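PDB 1G43: scaffolding protein from Clostridium cellulolyticum, which probably binds crystalline cellulose through its family IIIa carbohydrate-binding domain, thereby attaching the scaffoldin of the cellulosome to its substrate. Local coordinates for residues V8-G13 and Q144-F149; S133-A136 and Y140-W143. All coordinates share one frame; numbering follows the deposited sequence.

Both contacts sit in one beta-sandwich domain, their centres about 6 Å apart, but they differ in depth and chemistry. Contact 1 is buried: aliphatic and aromatic side chains from strand 6-11 and from the start of the 147-150 region, on the two sheets of the sandwich, meet there by apolar packing alone. Contact 2 lies nearer the surface, between two irregular pieces of the loop joining strands 126-127 and 147-150, where an indole combines a backbone hydrogen bond with packing over its face. Along the chain, contact 2 falls inside the loop closed by contact 1. The two also touch, through hydrogen bonds between side chains of one and backbone carbonyls of the other.

Contact 1 (V8-G13 and Q144-F149); sequences VQFNNG and QKISAF
I146 is wedged against both V8 and F10, using a different branch for each. I146 CD1 meets V8 CG1 at 3.8 Å, the two side chains crossing at a slant, while I146 CG2 approaches F10 CD1 obliquely at 4.3 Å. In I146, CG1 lies between the backbone N and the carbonyl carbon (chi1 40°), with CG2 beside the N; this fork of the beta-branched chain lets one residue serve two partners. V8 also splits its two methyls between partners: V8 CG1, anti to the backbone N at chi1 179°, goes to the isoleucine, and V8 CG2 comes within 4.0 Å of A148 CB.

Strands 6-11 and 147-150 belong to different sheets of the beta-sandwich, so side chains rather than backbone bonds join them. The CA atoms of V8 and A148 are 7.7 Å apart, which leaves room for a valine against the small methyl of an alanine; around F10 and I146 larger groups fill the interval. Alternation along strand 6-11 suits this, since V8 and F10 point toward 144-149 while Q9 points away. In the other segment I146 and A148 point toward 8-13, and S147 points away. The F10 ring also meets that of W143, with planes about 35° apart, and I146 touches Y45 of strand 41-47. Beyond F10 the strand ends in an Asx turn, where N11 OD1 accepts a bond from G13 N (2.8 Å).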
loop_
_atom_site.group_PDB
_atom_site.type_symbol
_atom_site.label_atom_id
_atom_site.label_comp_id
_atom_site.label_asym_id
_atom_site.label_seq_id
_atom_site.Cartn_x
_atom_site.Cartn_y
_atom_site.Cartn_z
ATOM N N VAL A 8 -1.830 9.917 3.839
ATOM C CA VAL A 8 -1.502 9.069 2.683
ATOM C C VAL A 8 -2.291 9.335 1.397
ATOM O O VAL A 8 -3.501 9.544 1.433
ATOM C CB VAL A 8 -1.678 7.575 3.018
ATOM C CG1 VAL A 8 -1.343 6.728 1.768
ATOM C CG2 VAL A 8 -0.804 7.194 4.212
ATOM N N GLN A 9 -1.605 9.347 0.269
ATOM C CA GLN A 9 -2.269 9.530 -1.008
ATOM C C GLN A 9 -2.108 8.260 -1.816
ATOM O O GLN A 9 -1.148 7.496 -1.620
ATOM C CB GLN A 9 -1.708 10.720 -1.761
ATOM C CG GLN A 9 -2.345 12.017 -1.347
ATOM C CD GLN A 9 -1.871 13.166 -2.194
ATOM O OE1 GLN A 9 -0.671 13.465 -2.257
ATOM N NE2 GLN A 9 -2.797 13.811 -2.864
ATOM N N PHE A 10 -3.033 8.043 -2.745
ATOM C CA PHE A 10 -3.052 6.822 -3.519
ATOM C C PHE A 10 -3.355 7.049 -5.000
ATOM O O PHE A 10 -3.906 8.073 -5.365
ATOM C CB PHE A 10 -4.110 5.921 -2.876
ATOM C CG PHE A 10 -4.451 4.695 -3.667
ATOM C CD1 PHE A 10 -3.802 3.504 -3.433
ATOM C CD2 PHE A 10 -5.449 4.732 -4.617
ATOM C CE1 PHE A 10 -4.145 2.334 -4.143
ATOM C CE2 PHE A 10 -5.798 3.596 -5.326
ATOM C CZ PHE A 10 -5.148 2.391 -5.091
ATOM N N ASN A 11 -2.967 6.090 -5.844
ATOM C CA ASN A 11 -3.233 6.120 -7.290
ATOM C C ASN A 11 -2.893 4.738 -7.840
ATOM O O ASN A 11 -2.099 4.016 -7.236
ATOM C CB ASN A 11 -2.425 7.248 -8.006
ATOM C CG ASN A 11 -1.168 6.752 -8.771
ATOM O OD1 ASN A 11 -1.243 5.925 -9.689
ATOM N ND2 ASN A 11 -0.005 7.301 -8.408
ATOM N N ASN A 12 -3.541 4.338 -8.926
ATOM C CA ASN A 12 -3.250 3.058 -9.564
ATOM C C ASN A 12 -3.167 3.269 -11.082
ATOM O O ASN A 12 -3.485 2.380 -11.869
ATOM C CB ASN A 12 -4.319 2.005 -9.231
ATOM C CG ASN A 12 -5.720 2.505 -9.483
ATOM O OD1 ASN A 12 -5.927 3.465 -10.236
ATOM N ND2 ASN A 12 -6.696 1.853 -8.863
ATOM N N GLY A 13 -2.730 4.452 -11.494
ATOM C CA GLY A 13 -2.622 4.739 -12.917
ATOM C C GLY A 13 -3.906 4.395 -13.647
ATOM O O GLY A 13 -3.883 3.910 -14.785
ATOM N N GLN A 144 -9.493 7.082 1.251
ATOM C CA GLN A 144 -9.679 6.519 2.580
ATOM C C GLN A 144 -9.928 5.016 2.652
ATOM O O GLN A 144 -10.110 4.466 3.754
ATOM C CB GLN A 144 -10.850 7.237 3.234
ATOM C CG GLN A 144 -10.773 7.263 4.719
ATOM C CD GLN A 144 -10.013 8.467 5.219
ATOM O OE1 GLN A 144 -9.539 9.316 4.417
ATOM N NE2 GLN A 144 -9.886 8.566 6.549
ATOM N N LYS A 145 -9.963 4.349 1.501
ATOM C CA LYS A 145 -10.205 2.909 1.504
ATOM C C LYS A 145 -8.930 2.040 1.575
ATOM O O LYS A 145 -8.960 0.821 1.353
ATOM C CB LYS A 145 -11.059 2.491 0.302
ATOM C CG LYS A 145 -12.523 2.915 0.350
ATOM C CD LYS A 145 -13.186 2.443 1.612
ATOM C CE LYS A 145 -14.700 2.314 1.451
ATOM N NZ LYS A 145 -15.029 1.131 0.595
ATOM N N ILE A 146 -7.804 2.670 1.873
ATOM C CA ILE A 146 -6.580 1.909 2.049
ATOM C C ILE A 146 -6.122 2.276 3.448
ATOM O O ILE A 146 -6.531 3.310 3.988
ATOM C CB ILE A 146 -5.521 2.237 0.979
ATOM C CG1 ILE A 146 -5.495 3.727 0.667
ATOM C CG2 ILE A 146 -5.790 1.403 -0.272
ATOM C CD1 ILE A 146 -4.422 4.476 1.420
ATOM N N SER A 147 -5.303 1.442 4.063
ATOM C CA SER A 147 -4.894 1.750 5.420
ATOM C C SER A 147 -3.410 1.762 5.626
ATOM O O SER A 147 -2.647 1.085 4.924
ATOM C CB SER A 147 -5.504 0.755 6.366
ATOM O OG SER A 147 -5.360 -0.525 5.804
ATOM N N ALA A 148 -3.016 2.549 6.612
ATOM C CA ALA A 148 -1.633 2.700 6.992
ATOM C C ALA A 148 -1.592 2.540 8.493
ATOM O O ALA A 148 -2.379 3.177 9.215
ATOM C CB ALA A 148 -1.127 4.062 6.599
ATOM N N PHE A 149 -0.687 1.667 8.946
ATOM C CA PHE A 149 -0.477 1.374 10.360
ATOM C C PHE A 149 0.925 1.756 10.750
ATOM O O PHE A 149 1.881 1.497 10.023
ATOM C CB PHE A 149 -0.625 -0.115 10.653
ATOM C CG PHE A 149 -2.015 -0.629 10.490
ATOM C CD1 PHE A 149 -2.520 -0.911 9.233
ATOM C CD2 PHE A 149 -2.824 -0.814 11.596
ATOM C CE1 PHE A 149 -3.820 -1.370 9.076
ATOM C CE2 PHE A 149 -4.126 -1.272 11.451
ATOM C CZ PHE A 149 -4.622 -1.550 10.171
#

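Contact 2 (S133-A136 and Y140-W143); sequences SYTA and YMDW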
loop_
_atom_site.group_PDB
_atom_site.type_symbol
_atom_site.label_atom_id
_atom_site.label_comp_id
_atom_site.label_asym_id
_atom_site.label_seq_id
_atom_site.Cartn_x
_atom_site.Cartn_y
_atom_site.Cartn_z
ATOM N N SER A 133 -10.783 -1.889 -1.795
ATOM C CA SER A 133 -9.928 -0.707 -1.915
ATOM C C SER A 133 -9.817 -0.175 -3.334
ATOM O O SER A 133 -9.031 0.719 -3.589
ATOM C CB SER A 133 -8.515 -1.002 -1.411
ATOM O OG SER A 133 -8.536 -1.415 -0.063
ATOM N N TYR A 134 -10.603 -0.707 -4.257
ATOM C CA TYR A 134 -10.477 -0.262 -5.628
ATOM C C TYR A 134 -11.251 0.954 -6.081
ATOM O O TYR A 134 -12.434 1.128 -5.806
ATOM C CB TYR A 134 -10.787 -1.413 -6.612
ATOM C CG TYR A 134 -10.720 -0.987 -8.092
ATOM C CD1 TYR A 134 -9.498 -0.735 -8.718
ATOM C CD2 TYR A 134 -11.889 -0.751 -8.828
ATOM C CE1 TYR A 134 -9.442 -0.246 -10.050
ATOM C CE2 TYR A 134 -11.841 -0.260 -10.161
ATOM C CZ TYR A 134 -10.616 -0.011 -10.756
ATOM O OH TYR A 134 -10.568 0.484 -12.025
ATOM N N THR A 135 -10.531 1.807 -6.781
ATOM C CA THR A 135 -11.091 2.978 -7.411
ATOM C C THR A 135 -10.103 3.397 -8.481
ATOM O O THR A 135 -8.895 3.410 -8.265
ATOM C CB THR A 135 -11.339 4.141 -6.439
ATOM O OG1 THR A 135 -12.066 5.150 -7.142
ATOM C CG2 THR A 135 -10.045 4.734 -5.933
ATOM N N ALA A 136 -10.620 3.716 -9.657
ATOM C CA ALA A 136 -9.751 4.137 -10.750
ATOM C C ALA A 136 -9.257 5.528 -10.404
ATOM O O ALA A 136 -10.023 6.473 -10.405
ATOM C CB ALA A 136 -10.518 4.147 -12.050
ATOM N N TYR A 140 -2.404 10.892 -7.867
ATOM C CA TYR A 140 -2.497 10.708 -6.419
ATOM C C TYR A 140 -3.731 11.444 -5.893
ATOM O O TYR A 140 -4.054 12.535 -6.347
ATOM C CB TYR A 140 -1.218 11.215 -5.702
ATOM C CG TYR A 140 -0.041 10.230 -5.723
ATOM C CD1 TYR A 140 -0.134 8.979 -5.099
ATOM C CD2 TYR A 140 1.134 10.513 -6.437
ATOM C CE1 TYR A 140 0.904 8.029 -5.193
ATOM C CE2 TYR A 140 2.186 9.562 -6.542
ATOM C CZ TYR A 140 2.054 8.328 -5.917
ATOM O OH TYR A 140 3.056 7.374 -6.037
ATOM N N MET A 141 -4.416 10.839 -4.932
ATOM C CA MET A 141 -5.578 11.463 -4.333
ATOM C C MET A 141 -5.791 10.903 -2.920
ATOM O O MET A 141 -5.277 9.842 -2.585
ATOM C CB MET A 141 -6.808 11.191 -5.188
ATOM C CG MET A 141 -7.223 9.726 -5.219
ATOM S SD MET A 141 -8.669 9.562 -6.284
ATOM C CE MET A 141 -9.683 8.416 -5.367
ATOM N N ASP A 142 -6.559 11.609 -2.099
ATOM C CA ASP A 142 -6.849 11.157 -0.742
ATOM C C ASP A 142 -7.887 10.062 -0.880
ATOM O O ASP A 142 -9.036 10.350 -1.197
ATOM C CB ASP A 142 -7.448 12.293 0.083
ATOM C CG ASP A 142 -7.771 11.872 1.516
ATOM O OD1 ASP A 142 -6.838 11.579 2.312
ATOM O OD2 ASP A 142 -8.976 11.834 1.850
ATOM N N TRP A 143 -7.491 8.818 -0.663
ATOM C CA TRP A 143 -8.410 7.702 -0.791
ATOM C C TRP A 143 -8.372 6.982 0.558
ATOM O O TRP A 143 -7.376 6.372 0.956
ATOM C CB TRP A 143 -7.964 6.806 -1.962
ATOM C CG TRP A 143 -8.742 5.521 -2.170
ATOM C CD1 TRP A 143 -8.231 4.260 -2.177
ATOM C CD2 TRP A 143 -10.155 5.380 -2.432
ATOM N NE1 TRP A 143 -9.226 3.343 -2.425
ATOM C CE2 TRP A 143 -10.415 4.001 -2.584
ATOM C CE3 TRP A 143 -11.219 6.285 -2.555
ATOM C CZ2 TRP A 143 -11.694 3.499 -2.846
ATOM C CZ3 TRP A 143 -12.501 5.789 -2.814
ATOM C CH2 TRP A 143 -12.727 4.412 -2.954
#
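The carbonyl oxygen of S133 accepts the indole N-H of W143, with W143 NE1 2.9 Å from S133 O and an N-H...O angle of 149°. The approach is not ideal: NE1 stands well above the carbonyl plane, and the oxygen is tilted from the plane of the indole. Even so, the bond gives the one polar atom of the tryptophan side chain a partner and helps fix how the ring is turned.

T135 then packs over one face of that ring. T135 CG2 sits 3.5 Å from the centroid of the six-membered ring of W143, only 15° off the normal, a CH-pi contact in which T135 CG2 comes within 3.4 Å of W143 CE2. T135 CB lies 3.7 Å from W143 CZ2. With OG1 anti to the backbone N (chi1 -172°), the threonine turns its methyl, rather than its hydroxyl, to the aromatic surface.

These two irregular segments belong to the long connection between strands 126-127 and 147-150 of the beta-sandwich, and the indole bridges them side chain to backbone. M141 adds a flexible apolar arm: bent at its last torsion, it brings M141 CE to 3.7 Å from T135 CG2, so the same methyl meets both methionine and tryptophan. Elsewhere in 133-136, S133 OG is bonded to K145 O and Y46 N, and Y134 OH to S15 O.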